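Local structure of GENE 22 product (Bacillus phage spp1, 2XC8) at residues I2-K8 and G111-E117; V10-S15 and A28-G34; L60-V66 and E92-P98. The protein is a phage protein of unestablished function whose fold resembles a domain of the receptor-binding protein of lactococcal phage p2, perhaps hinting at a role at the host surface. All blocks are in the same frame, centred on the assembly; numbering follows the deposited sequence.

The three contacts tie together an all-beta subunit built from two sheets. Contact 1 and contact 3, with centres about 16 Å apart, lie in the same five-stranded mixed sheet, where strands 109-117 and 93-103 are neighbours. Contact 2 belongs to the four-stranded antiparallel sheet, its centre about 14 Å from that of contact 1 and about 12 Å from that of contact 3. Trp11 and Leu31 of contact 2 pack on Met64, Ile95 and Met96 of contact 3, joining the two sheets. Along the chain contact 2 closes before contact 3 opens, and both are enclosed by contact 1, which brings the first strand beside the last strand of that sheet.

Contact 1: I2-K8 and G111-E117; sequences IEIVNRK and GTIFLYE
With chi1 at -58°, Ile2 carries CG2 opposite its own backbone N and into touch with Ile113, whose CG1 lies 3.7 Å from Ile2 CG2. The chi1 of Ile113, near -76°, puts this CG1 beside its own backbone N; the contact is methyl against methylene. The two side chains sit at one end of a parallel strand pair on the border of a five-stranded mixed sheet: strand 2-8, outermost within the chain, runs alongside 111-117. Parallel pairing here joins the first strand of the chain to the last of the sheet, 103 residues further on.

Six backbone bonds run the length of the pair. Glu3, Val5 and Arg7 each bond through N and O to two residues of 111-117, two apart, as in a parallel pair; the bond from Val5 N to Ile113 O is 2.8 Å long and almost straight at 173°. Ile4 N, turned outward, is instead hydrogen-bonded to Glu16 OE1 of the second subunit, so this border strand also takes part in the dimer contact.

Side chains alternate between the faces. On that of Ile4 and Leu115, Ile4 CG2 comes 3.7 Å from Leu115 CD1, and CG1 lies alongside Ile113 CB; strand 17-19 covers Ile113 and Leu115 through Ile17. On the other face, that of Glu3 and Thr112, Val5 stands beside Phe114 and points the same way, its CB 3.9 Å from Phe114 CD1. Val5 CG2 reaches Thr112 CG2 at 3.6 Å, and this same Thr112 methyl sits over one face of the Phe114 ring, towards its rim. Back on the Leu115 face, the Asn6 amide lies against a hydrocarbon neighbour: ND2 rests 3.5 Å from Leu115 CB.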
loop_
_atom_site.group_PDB
_atom_site.type_symbol
_atom_site.label_atom_id
_atom_site.label_comp_id
_atom_site.label_asym_id
_atom_site.label_seq_id
_atom_site.Cartn_x
_atom_site.Cartn_y
_atom_site.Cartn_z
ATOM N N ILE B 2 -5.240 -8.994 0.648
ATOM C CA ILE B 2 -4.548 -8.473 -0.527
ATOM C C ILE B 2 -3.163 -7.956 -0.135
ATOM O O ILE B 2 -3.020 -6.902 0.494
ATOM C CB ILE B 2 -5.377 -7.407 -1.289
ATOM C CG1 ILE B 2 -6.728 -7.994 -1.717
ATOM C CG2 ILE B 2 -4.609 -6.910 -2.512
ATOM C CD1 ILE B 2 -7.733 -6.974 -2.219
ATOM N N GLU B 3 -2.155 -8.736 -0.514
ATOM C CA GLU B 3 -0.758 -8.471 -0.192
ATOM C C GLU B 3 -0.199 -7.358 -1.075
ATOM O O GLU B 3 -0.705 -7.114 -2.172
ATOM C CB GLU B 3 0.058 -9.752 -0.392
ATOM C CG GLU B 3 1.381 -9.798 0.366
ATOM C CD GLU B 3 2.343 -10.848 -0.175
ATOM O OE1 GLU B 3 2.048 -11.466 -1.222
ATOM O OE2 GLU B 3 3.405 -11.053 0.449
ATOM N N ILE B 4 0.841 -6.684 -0.590
ATOM C CA ILE B 4 1.525 -5.668 -1.381
ATOM C C ILE B 4 2.950 -6.109 -1.714
ATOM O O ILE B 4 3.711 -6.521 -0.829
ATOM C CB ILE B 4 1.479 -4.276 -0.699
ATOM C CG1 ILE B 4 0.051 -3.719 -0.793
ATOM C CG2 ILE B 4 2.497 -3.318 -1.326
ATOM C CD1 ILE B 4 -0.154 -2.340 -0.187
ATOM N N VAL B 5 3.288 -6.035 -3.001
ATOM C CA VAL B 5 4.615 -6.415 -3.479
ATOM C C VAL B 5 5.329 -5.227 -4.128
ATOM O O VAL B 5 4.958 -4.772 -5.214
ATOM C CB VAL B 5 4.563 -7.648 -4.432
ATOM C CG1 VAL B 5 5.929 -7.902 -5.074
ATOM C CG2 VAL B 5 4.119 -8.891 -3.666
ATOM N N ASN B 6 6.343 -4.726 -3.425
ATOM C CA ASN B 6 7.207 -3.664 -3.927
ATOM C C ASN B 6 8.335 -4.258 -4.762
ATOM O O ASN B 6 8.996 -5.206 -4.331
ATOM C CB ASN B 6 7.802 -2.857 -2.765
ATOM C CG ASN B 6 6.746 -2.142 -1.937
ATOM O OD1 ASN B 6 6.624 -2.374 -0.734
ATOM N ND2 ASN B 6 5.979 -1.266 -2.579
ATOM N N ARG B 7 8.552 -3.707 -5.955
ATOM C CA ARG B 7 9.655 -4.149 -6.812
ATOM C C ARG B 7 10.322 -3.004 -7.573
ATOM O O ARG B 7 9.650 -2.100 -8.074
ATOM C CB ARG B 7 9.200 -5.233 -7.798
ATOM C CG ARG B 7 10.377 -5.917 -8.502
ATOM C CD ARG B 7 9.922 -6.922 -9.545
ATOM N NE ARG B 7 11.024 -7.807 -9.920
ATOM C CZ ARG B 7 11.142 -9.071 -9.522
ATOM N NH1 ARG B 7 10.214 -9.624 -8.745
ATOM N NH2 ARG B 7 12.186 -9.791 -9.914
ATOM N N LYS B 8 11.650 -3.065 -7.651
ATOM C CA LYS B 8 12.438 -2.119 -8.435
ATOM C C LYS B 8 12.480 -2.559 -9.894
ATOM O O LYS B 8 12.924 -3.667 -10.207
ATOM C CB LYS B 8 13.856 -1.996 -7.867
ATOM C CG LYS B 8 13.921 -1.321 -6.504
ATOM C CD LYS B 8 15.332 -1.326 -5.942
ATOM C CE LYS B 8 15.377 -0.654 -4.578
ATOM N NZ LYS B 8 16.748 -0.669 -3.996
ATOM N N GLY B 111 -5.164 -11.995 -2.884
ATOM C CA GLY B 111 -4.430 -11.511 -4.047
ATOM C C GLY B 111 -3.263 -10.595 -3.751
ATOM O O GLY B 111 -2.723 -10.589 -2.641
ATOM N N THR B 112 -2.881 -9.814 -4.759
ATOM C CA THR B 112 -1.684 -8.982 -4.697
ATOM C C THR B 112 -1.760 -7.631 -5.411
ATOM O O THR B 112 -2.337 -7.516 -6.495
ATOM C CB THR B 112 -0.468 -9.704 -5.340
ATOM O OG1 THR B 112 -0.383 -11.047 -4.846
ATOM C CG2 THR B 112 0.831 -8.977 -5.026
ATOM N N ILE B 113 -1.180 -6.617 -4.772
ATOM C CA ILE B 113 -1.104 -5.289 -5.373
ATOM C C ILE B 113 0.393 -5.136 -5.650
ATOM O O ILE B 113 1.211 -5.159 -4.724
ATOM C CB ILE B 113 -1.626 -4.130 -4.480
ATOM C CG1 ILE B 113 -3.158 -4.128 -4.444
ATOM C CG2 ILE B 113 -1.110 -2.777 -4.980
ATOM C CD1 ILE B 113 -3.764 -3.286 -3.328
ATOM N N PHE B 114 0.747 -5.004 -6.926
ATOM C CA PHE B 114 2.138 -4.824 -7.332
ATOM C C PHE B 114 2.468 -3.339 -7.454
ATOM O O PHE B 114 1.885 -2.629 -8.278
ATOM C CB PHE B 114 2.420 -5.547 -8.656
ATOM C CG PHE B 114 2.398 -7.051 -8.552
ATOM C CD1 PHE B 114 3.553 -7.757 -8.229
ATOM C CD2 PHE B 114 1.225 -7.760 -8.795
ATOM C CE1 PHE B 114 3.538 -9.149 -8.138
ATOM C CE2 PHE B 114 1.199 -9.152 -8.706
ATOM C CZ PHE B 114 2.358 -9.846 -8.376
ATOM N N LEU B 115 3.398 -2.875 -6.621
ATOM C CA LEU B 115 3.821 -1.476 -6.628
ATOM C C LEU B 115 5.239 -1.339 -7.168
ATOM O O LEU B 115 6.210 -1.703 -6.499
ATOM C CB LEU B 115 3.720 -0.863 -5.225
ATOM C CG LEU B 115 2.345 -0.724 -4.558
ATOM C CD1 LEU B 115 2.498 -0.129 -3.169
ATOM C CD2 LEU B 115 1.389 0.125 -5.391
ATOM N N TYR B 116 5.353 -0.810 -8.385
ATOM C CA TYR B 116 6.649 -0.701 -9.048
ATOM C C TYR B 116 7.377 0.572 -8.623
ATOM O O TYR B 116 6.790 1.653 -8.536
ATOM C CB TYR B 116 6.531 -0.987 -10.549
ATOM C CG TYR B 116 6.022 -2.388 -10.828
ATOM C CD1 TYR B 116 6.879 -3.489 -10.778
ATOM C CD2 TYR B 116 4.677 -2.614 -11.113
ATOM C CE1 TYR B 116 6.408 -4.779 -11.019
ATOM C CE2 TYR B 116 4.196 -3.896 -11.357
ATOM C CZ TYR B 116 5.066 -4.974 -11.309
ATOM O OH TYR B 116 4.595 -6.243 -11.550
ATOM N N GLU B 117 8.674 0.401 -8.371
ATOM C CA GLU B 117 9.516 1.486 -7.887
ATOM C C GLU B 117 10.729 1.791 -8.772
ATOM O O GLU B 117 11.114 0.972 -9.612
ATOM C CB GLU B 117 10.003 0.929 -6.550
ATOM C CG GLU B 117 10.088 1.913 -5.399
ATOM C CD GLU B 117 10.545 1.224 -4.118
ATOM O OE1 GLU B 117 11.737 1.360 -3.766
ATOM O OE2 GLU B 117 9.720 0.535 -3.474
#

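Contact 2: V10-S15 and A28-G34; sequences VWYLTS and AGELHKG
Tyr12 and His32 exchange two backbone bonds, from His32 N to Tyr12 O at 2.8 Å and from Tyr12 N to His32 O at 3.0 Å. Gly34 N gives a further one to Val10 O. At the other end Thr14 holds Glu30 twice: its N donates to Glu30 O, while its OG1 accepts from Glu30 N at 2.9 Å. The side chain thus takes the acceptor's part where strand 11-13 has already ended.

Ring contacts cover one face. Chi1 of 63° places CG of Tyr12 between its backbone N and carbonyl carbon and swings the phenol across to His32. His32 CB stands over the phenol in a CH-pi contact, 3.5 Å from the ring centroid, and the two rings lie nearly parallel, planes 6° apart, but slid so far that they barely overlap. A water bridges the rim of this pair, donating a hydrogen bond to Gly34 O at 2.7 Å and also hydrogen-bonded to His32 ND1 and Tyr12 OH.

The segments form an antiparallel pair in the four-stranded sheet, and their opposite face, with Trp11, Leu13 and Leu31, turns to the five-stranded sheet, where Leu31 meets Leu62 and Ile95.

CH-pi and apolar contacts gather round the indole. Lys33 lays its extended chain over one face, with CB 3.7 Å from the centroid of the six-membered ring, and its NZ continues to a salt bridge with Glu36. Leu31 approaches in the ring plane instead, its CG 3.8 Å from Trp11 CE3.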
loop_
_atom_site.group_PDB
_atom_site.type_symbol
_atom_site.label_atom_id
_atom_site.label_comp_id
_atom_site.label_asym_id
_atom_site.label_seq_id
_atom_site.Cartn_x
_atom_site.Cartn_y
_atom_site.Cartn_z
ATOM N N VAL B 10 12.606 -0.984 -14.314
ATOM C CA VAL B 10 12.835 0.090 -15.284
ATOM C C VAL B 10 11.530 0.858 -15.505
ATOM O O VAL B 10 11.504 2.089 -15.435
ATOM C CB VAL B 10 13.383 -0.459 -16.631
ATOM C CG1 VAL B 10 13.593 0.669 -17.639
ATOM C CG2 VAL B 10 14.686 -1.223 -16.413
ATOM N N TRP B 11 10.456 0.114 -15.762
ATOM C CA TRP B 11 9.115 0.677 -15.858
ATOM C C TRP B 11 8.466 0.702 -14.480
ATOM O O TRP B 11 8.243 -0.348 -13.872
ATOM C CB TRP B 11 8.253 -0.137 -16.823
ATOM C CG TRP B 11 8.632 0.010 -18.263
ATOM C CD1 TRP B 11 9.537 -0.744 -18.952
ATOM C CD2 TRP B 11 8.106 0.960 -19.198
ATOM N NE1 TRP B 11 9.613 -0.320 -20.257
ATOM C CE2 TRP B 11 8.745 0.725 -20.436
ATOM C CE3 TRP B 11 7.159 1.989 -19.110
ATOM C CZ2 TRP B 11 8.466 1.479 -21.579
ATOM C CZ3 TRP B 11 6.886 2.741 -20.245
ATOM C CH2 TRP B 11 7.538 2.482 -21.464
ATOM N N TYR B 12 8.175 1.904 -13.989
ATOM C CA TYR B 12 7.529 2.058 -12.687
ATOM C C TYR B 12 6.397 3.082 -12.697
ATOM O O TYR B 12 6.396 4.023 -13.496
ATOM C CB TYR B 12 8.556 2.363 -11.585
ATOM C CG TYR B 12 9.318 3.664 -11.730
ATOM C CD1 TYR B 12 8.899 4.817 -11.064
ATOM C CD2 TYR B 12 10.474 3.736 -12.506
ATOM C CE1 TYR B 12 9.602 6.013 -11.182
ATOM C CE2 TYR B 12 11.184 4.925 -12.631
ATOM C CZ TYR B 12 10.744 6.059 -11.965
ATOM O OH TYR B 12 11.441 7.239 -12.088
ATOM N N LEU B 13 5.439 2.877 -11.796
ATOM C CA LEU B 13 4.228 3.685 -11.727
ATOM C C LEU B 13 4.122 4.389 -10.375
ATOM O O LEU B 13 4.206 3.748 -9.324
ATOM C CB LEU B 13 3.002 2.797 -11.976
ATOM C CG LEU B 13 1.603 3.414 -12.049
ATOM C CD1 LEU B 13 1.447 4.313 -13.267
ATOM C CD2 LEU B 13 0.544 2.321 -12.054
ATOM N N THR B 14 3.940 5.708 -10.413
ATOM C CA THR B 14 3.862 6.523 -9.197
ATOM C C THR B 14 2.435 6.625 -8.653
ATOM O O THR B 14 2.205 7.238 -7.604
ATOM C CB THR B 14 4.442 7.942 -9.412
ATOM O OG1 THR B 14 3.725 8.603 -10.462
ATOM C CG2 THR B 14 5.925 7.875 -9.769
ATOM N N SER B 15 1.489 6.023 -9.372
ATOM C CA SER B 15 0.097 5.948 -8.939
ATOM C C SER B 15 -0.033 5.195 -7.621
ATOM O O SER B 15 0.534 4.114 -7.446
ATOM C CB SER B 15 -0.765 5.261 -9.998
ATOM O OG SER B 15 -0.839 6.030 -11.187
ATOM N N ALA B 28 -4.430 8.963 -9.923
ATOM C CA ALA B 28 -3.764 9.490 -11.106
ATOM C C ALA B 28 -2.269 9.564 -10.823
ATOM O O ALA B 28 -1.857 9.974 -9.732
ATOM C CB ALA B 28 -4.311 10.862 -11.459
ATOM N N GLY B 29 -1.461 9.155 -11.794
ATOM C CA GLY B 29 -0.017 9.135 -11.608
ATOM C C GLY B 29 0.775 9.187 -12.895
ATOM O O GLY B 29 0.292 9.675 -13.920
ATOM N N GLU B 30 2.001 8.679 -12.827
ATOM C CA GLU B 30 2.926 8.728 -13.952
ATOM C C GLU B 30 3.619 7.392 -14.165
ATOM O O GLU B 30 4.130 6.785 -13.220
ATOM C CB GLU B 30 3.979 9.815 -13.731
ATOM C CG GLU B 30 3.448 11.239 -13.785
ATOM C CD GLU B 30 4.507 12.269 -13.439
ATOM O OE1 GLU B 30 4.656 13.244 -14.205
ATOM O OE2 GLU B 30 5.192 12.107 -12.406
ATOM N N LEU B 31 3.626 6.943 -15.415
ATOM C CA LEU B 31 4.393 5.772 -15.809
ATOM C C LEU B 31 5.760 6.229 -16.301
ATOM O O LEU B 31 5.855 7.049 -17.218
ATOM C CB LEU B 31 3.658 4.986 -16.900
ATOM C CG LEU B 31 4.274 3.677 -17.408
ATOM C CD1 LEU B 31 4.287 2.606 -16.324
ATOM C CD2 LEU B 31 3.524 3.183 -18.634
ATOM N N HIS B 32 6.812 5.702 -15.682
ATOM C CA HIS B 32 8.181 6.057 -16.039
ATOM C C HIS B 32 8.968 4.933 -16.699
ATOM O O HIS B 32 8.902 3.779 -16.274
ATOM C CB HIS B 32 8.986 6.437 -14.798
ATOM C CG HIS B 32 8.536 7.697 -14.131
ATOM N ND1 HIS B 32 9.285 8.854 -14.145
ATOM C CD2 HIS B 32 7.427 7.976 -13.404
ATOM C CE1 HIS B 32 8.652 9.795 -13.467
ATOM N NE2 HIS B 32 7.522 9.288 -13.007
ATOM N N LYS B 33 9.716 5.294 -17.739
ATOM C CA LYS B 33 10.575 4.346 -18.436
ATOM C C LYS B 33 11.986 4.772 -18.028
ATOM O O LYS B 33 12.661 5.514 -18.751
ATOM C CB LYS B 33 10.395 4.402 -19.959
ATOM C CG LYS B 33 11.279 3.441 -20.749
ATOM C CD LYS B 33 11.201 3.728 -22.242
ATOM C CE LYS B 33 12.102 2.798 -23.038
ATOM N NZ LYS B 33 12.095 3.127 -24.492
ATOM N N GLY B 34 12.413 4.312 -16.854
ATOM C CA GLY B 34 13.686 4.727 -16.263
ATOM C C GLY B 34 13.708 6.224 -16.023
ATOM O O GLY B 34 12.819 6.767 -15.362
HETATM O O HOH W 1 12.100 9.275 -14.552
#

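Contact 3: L60-V66 and E92-P98; sequences LYLHMNV and ERLIMYP
Leu62 and Met96 pair through their backbones in an antiparallel arrangement whose strands, 60-64 and 93-98, run at 140° to each other. A classic beta bulge interrupts the register: Ile95 and Met96 both face Leu62, and Leu62 O accepts from Ile95 N at 2.7 Å and from Met96 N at 3.1 Å. Beyond it, Met64 and Arg93 again exchange two bonds.

Leu62 and Met96, a selenomethionine, point the same way, with Leu62 CD2 3.8 Å from Met96 CG; this face packs on Leu31 of the other sheet. Tyr61 and Tyr97 meet rim to rim, Tyr61 CE1 3.5 Å from Tyr97 CD2, while Leu94 CD1 touches Tyr61 CB.

With chi1 at 48°, CG of His63 sits between its backbone N and carbonyl carbon, and the ring donates from ND1 to Glu92 OE1 at 2.7 Å. The carboxylate oxygen lies in the imidazole plane, yet the N-H arrives from well above the carboxylate plane. With NE2 hydrogen-bonded to Ser74 OG as well, both ring nitrogens are engaged and the ring's rotation is fixed; the carboxylate might help stabilise a positive imidazole, though a neutral ring protonated at ND1 would make the same bond.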
loop_
_atom_site.group_PDB
_atom_site.type_symbol
_atom_site.label_atom_id
_atom_site.label_comp_id
_atom_site.label_asym_id
_atom_site.label_seq_id
_atom_site.Cartn_x
_atom_site.Cartn_y
_atom_site.Cartn_z
ATOM N N LEU B 60 -6.216 -6.424 -13.479
ATOM C CA LEU B 60 -6.050 -5.067 -13.989
ATOM C C LEU B 60 -4.795 -4.958 -14.854
ATOM O O LEU B 60 -3.704 -5.341 -14.430
ATOM C CB LEU B 60 -6.003 -4.066 -12.828
ATOM C CG LEU B 60 -5.957 -2.564 -13.132
ATOM C CD1 LEU B 60 -7.253 -2.072 -13.770
ATOM C CD2 LEU B 60 -5.662 -1.782 -11.862
ATOM N N TYR B 61 -4.967 -4.438 -16.067
ATOM C CA TYR B 61 -3.871 -4.309 -17.025
ATOM C C TYR B 61 -3.547 -2.849 -17.330
ATOM O O TYR B 61 -4.449 -2.035 -17.535
ATOM C CB TYR B 61 -4.200 -5.034 -18.335
ATOM C CG TYR B 61 -4.672 -6.465 -18.178
ATOM C CD1 TYR B 61 -3.815 -7.457 -17.697
ATOM C CD2 TYR B 61 -5.969 -6.831 -18.530
ATOM C CE1 TYR B 61 -4.247 -8.773 -17.557
ATOM C CE2 TYR B 61 -6.409 -8.145 -18.396
ATOM C CZ TYR B 61 -5.543 -9.109 -17.909
ATOM O OH TYR B 61 -5.973 -10.409 -17.774
ATOM N N LEU B 62 -2.256 -2.531 -17.354
ATOM C CA LEU B 62 -1.785 -1.235 -17.824
ATOM C C LEU B 62 -1.030 -1.441 -19.131
ATOM O O LEU B 62 0.032 -2.065 -19.155
ATOM C CB LEU B 62 -0.897 -0.552 -16.776
ATOM C CG LEU B 62 -0.494 0.908 -17.020
ATOM C CD1 LEU B 62 -1.681 1.850 -16.850
ATOM C CD2 LEU B 62 0.643 1.316 -16.097
ATOM N N HIS B 63 -1.600 -0.927 -20.217
ATOM C CA HIS B 63 -1.042 -1.118 -21.554
ATOM C C HIS B 63 -0.903 0.204 -22.300
ATOM O O HIS B 63 -1.570 1.188 -21.973
ATOM C CB HIS B 63 -1.903 -2.098 -22.356
ATOM C CG HIS B 63 -3.368 -1.798 -22.295
ATOM N ND1 HIS B 63 -3.980 -0.905 -23.147
ATOM C CD2 HIS B 63 -4.339 -2.263 -21.476
ATOM C CE1 HIS B 63 -5.267 -0.836 -22.857
ATOM N NE2 HIS B 63 -5.510 -1.650 -21.847
HETATM N N MSE B 64 -0.034 0.212 -23.309
HETATM C CA MSE B 64 0.264 1.419 -24.069
HETATM C C MSE B 64 0.193 1.229 -25.581
HETATM O O MSE B 64 0.635 0.205 -26.107
HETATM C CB MSE B 64 1.665 1.927 -23.713
HETATM C CG MSE B 64 2.047 3.255 -24.360
HETATM SE SE MSE B 64 3.965 3.595 -24.317
HETATM C CE MSE B 64 4.210 3.656 -22.388
ATOM N N ASN B 65 -0.372 2.218 -26.269
ATOM C CA ASN B 65 -0.396 2.176 -27.724
ATOM C C ASN B 65 0.962 2.776 -28.065
ATOM O O ASN B 65 1.206 3.950 -27.793
ATOM C CB ASN B 65 -1.538 3.029 -28.290
ATOM C CG ASN B 65 -1.536 3.095 -29.814
ATOM O OD1 ASN B 65 -0.538 3.462 -30.439
ATOM N ND2 ASN B 65 -2.670 2.758 -30.416
ATOM N N VAL B 66 1.845 1.967 -28.647
ATOM C CA VAL B 66 3.236 2.380 -28.881
ATOM C C VAL B 66 3.404 3.525 -29.886
ATOM O O VAL B 66 4.408 4.242 -29.849
ATOM C CB VAL B 66 4.158 1.185 -29.272
ATOM C CG1 VAL B 66 4.339 0.237 -28.092
ATOM C CG2 VAL B 66 3.621 0.442 -30.499
ATOM N N GLU B 92 -2.100 -3.518 -28.034
ATOM C CA GLU B 92 -1.288 -2.583 -27.267
ATOM C C GLU B 92 -0.269 -3.290 -26.384
ATOM O O GLU B 92 -0.496 -4.414 -25.924
ATOM C CB GLU B 92 -2.175 -1.643 -26.447
ATOM C CG GLU B 92 -3.009 -0.696 -27.305
ATOM C CD GLU B 92 -3.805 0.316 -26.498
ATOM O OE1 GLU B 92 -3.469 0.554 -25.318
ATOM O OE2 GLU B 92 -4.768 0.884 -27.053
ATOM N N ARG B 93 0.878 -2.679 -26.209
ATOM C CA ARG B 93 1.919 -3.193 -25.366
ATOM C C ARG B 93 1.519 -3.230 -23.904
ATOM O O ARG B 93 1.214 -2.266 -23.307
ATOM C CB ARG B 93 3.196 -2.393 -25.556
ATOM C CG ARG B 93 4.362 -2.973 -24.831
ATOM C CD ARG B 93 5.605 -2.159 -24.874
ATOM N NE ARG B 93 6.510 -2.689 -23.880
ATOM C CZ ARG B 93 7.695 -2.193 -23.572
ATOM N NH1 ARG B 93 8.156 -1.128 -24.178
ATOM N NH2 ARG B 93 8.425 -2.781 -22.651
ATOM N N LEU B 94 1.554 -4.411 -23.340
ATOM C CA LEU B 94 1.248 -4.572 -21.951
ATOM C C LEU B 94 2.446 -4.195 -21.121
ATOM O O LEU B 94 3.519 -4.672 -21.306
ATOM C CB LEU B 94 0.752 -5.967 -21.622
ATOM C CG LEU B 94 0.467 -6.345 -20.178
ATOM C CD1 LEU B 94 -0.775 -5.803 -19.621
ATOM C CD2 LEU B 94 0.425 -7.786 -20.111
ATOM N N ILE B 95 2.212 -3.290 -20.206
ATOM C CA ILE B 95 3.251 -2.708 -19.421
ATOM C C ILE B 95 3.304 -3.396 -18.093
ATOM O O ILE B 95 4.322 -3.855 -17.726
ATOM C CB ILE B 95 3.053 -1.184 -19.262
ATOM C CG1 ILE B 95 3.057 -0.469 -20.611
ATOM C CG2 ILE B 95 4.066 -0.624 -18.383
ATOM C CD1 ILE B 95 4.296 -0.591 -21.419
HETATM N N MSE B 96 2.195 -3.469 -17.387
HETATM C CA MSE B 96 2.148 -4.129 -16.105
HETATM C C MSE B 96 0.808 -4.667 -15.608
HETATM O O MSE B 96 -0.221 -4.234 -16.029
HETATM C CB MSE B 96 2.725 -3.242 -15.016
HETATM C CG MSE B 96 2.025 -1.954 -14.832
HETATM SE SE MSE B 96 2.679 -0.768 -13.542
HETATM C CE MSE B 96 4.387 -0.484 -14.169
ATOM N N TYR B 97 0.867 -5.653 -14.726
ATOM C CA TYR B 97 -0.338 -6.203 -14.115
ATOM C C TYR B 97 -0.326 -5.818 -12.651
ATOM O O TYR B 97 0.027 -6.619 -11.834
ATOM C CB TYR B 97 -0.518 -7.731 -14.138
ATOM C CG TYR B 97 -0.081 -8.489 -15.335
ATOM C CD1 TYR B 97 1.244 -8.799 -15.522
ATOM C CD2 TYR B 97 -0.999 -8.984 -16.237
ATOM C CE1 TYR B 97 1.655 -9.497 -16.604
ATOM C CE2 TYR B 97 -0.608 -9.702 -17.314
ATOM C CZ TYR B 97 0.726 -9.961 -17.502
ATOM O OH TYR B 97 1.179 -10.669 -18.576
ATOM N N PRO B 98 -0.722 -4.612 -12.308
ATOM C CA PRO B 98 -0.507 -4.234 -10.901
ATOM C C PRO B 98 -1.509 -4.798 -9.878
ATOM O O PRO B 98 -1.221 -4.775 -8.681
ATOM C CB PRO B 98 -0.572 -2.702 -10.935
ATOM C CG PRO B 98 -1.426 -2.385 -12.108
ATOM C CD PRO B 98 -1.210 -3.480 -13.119
#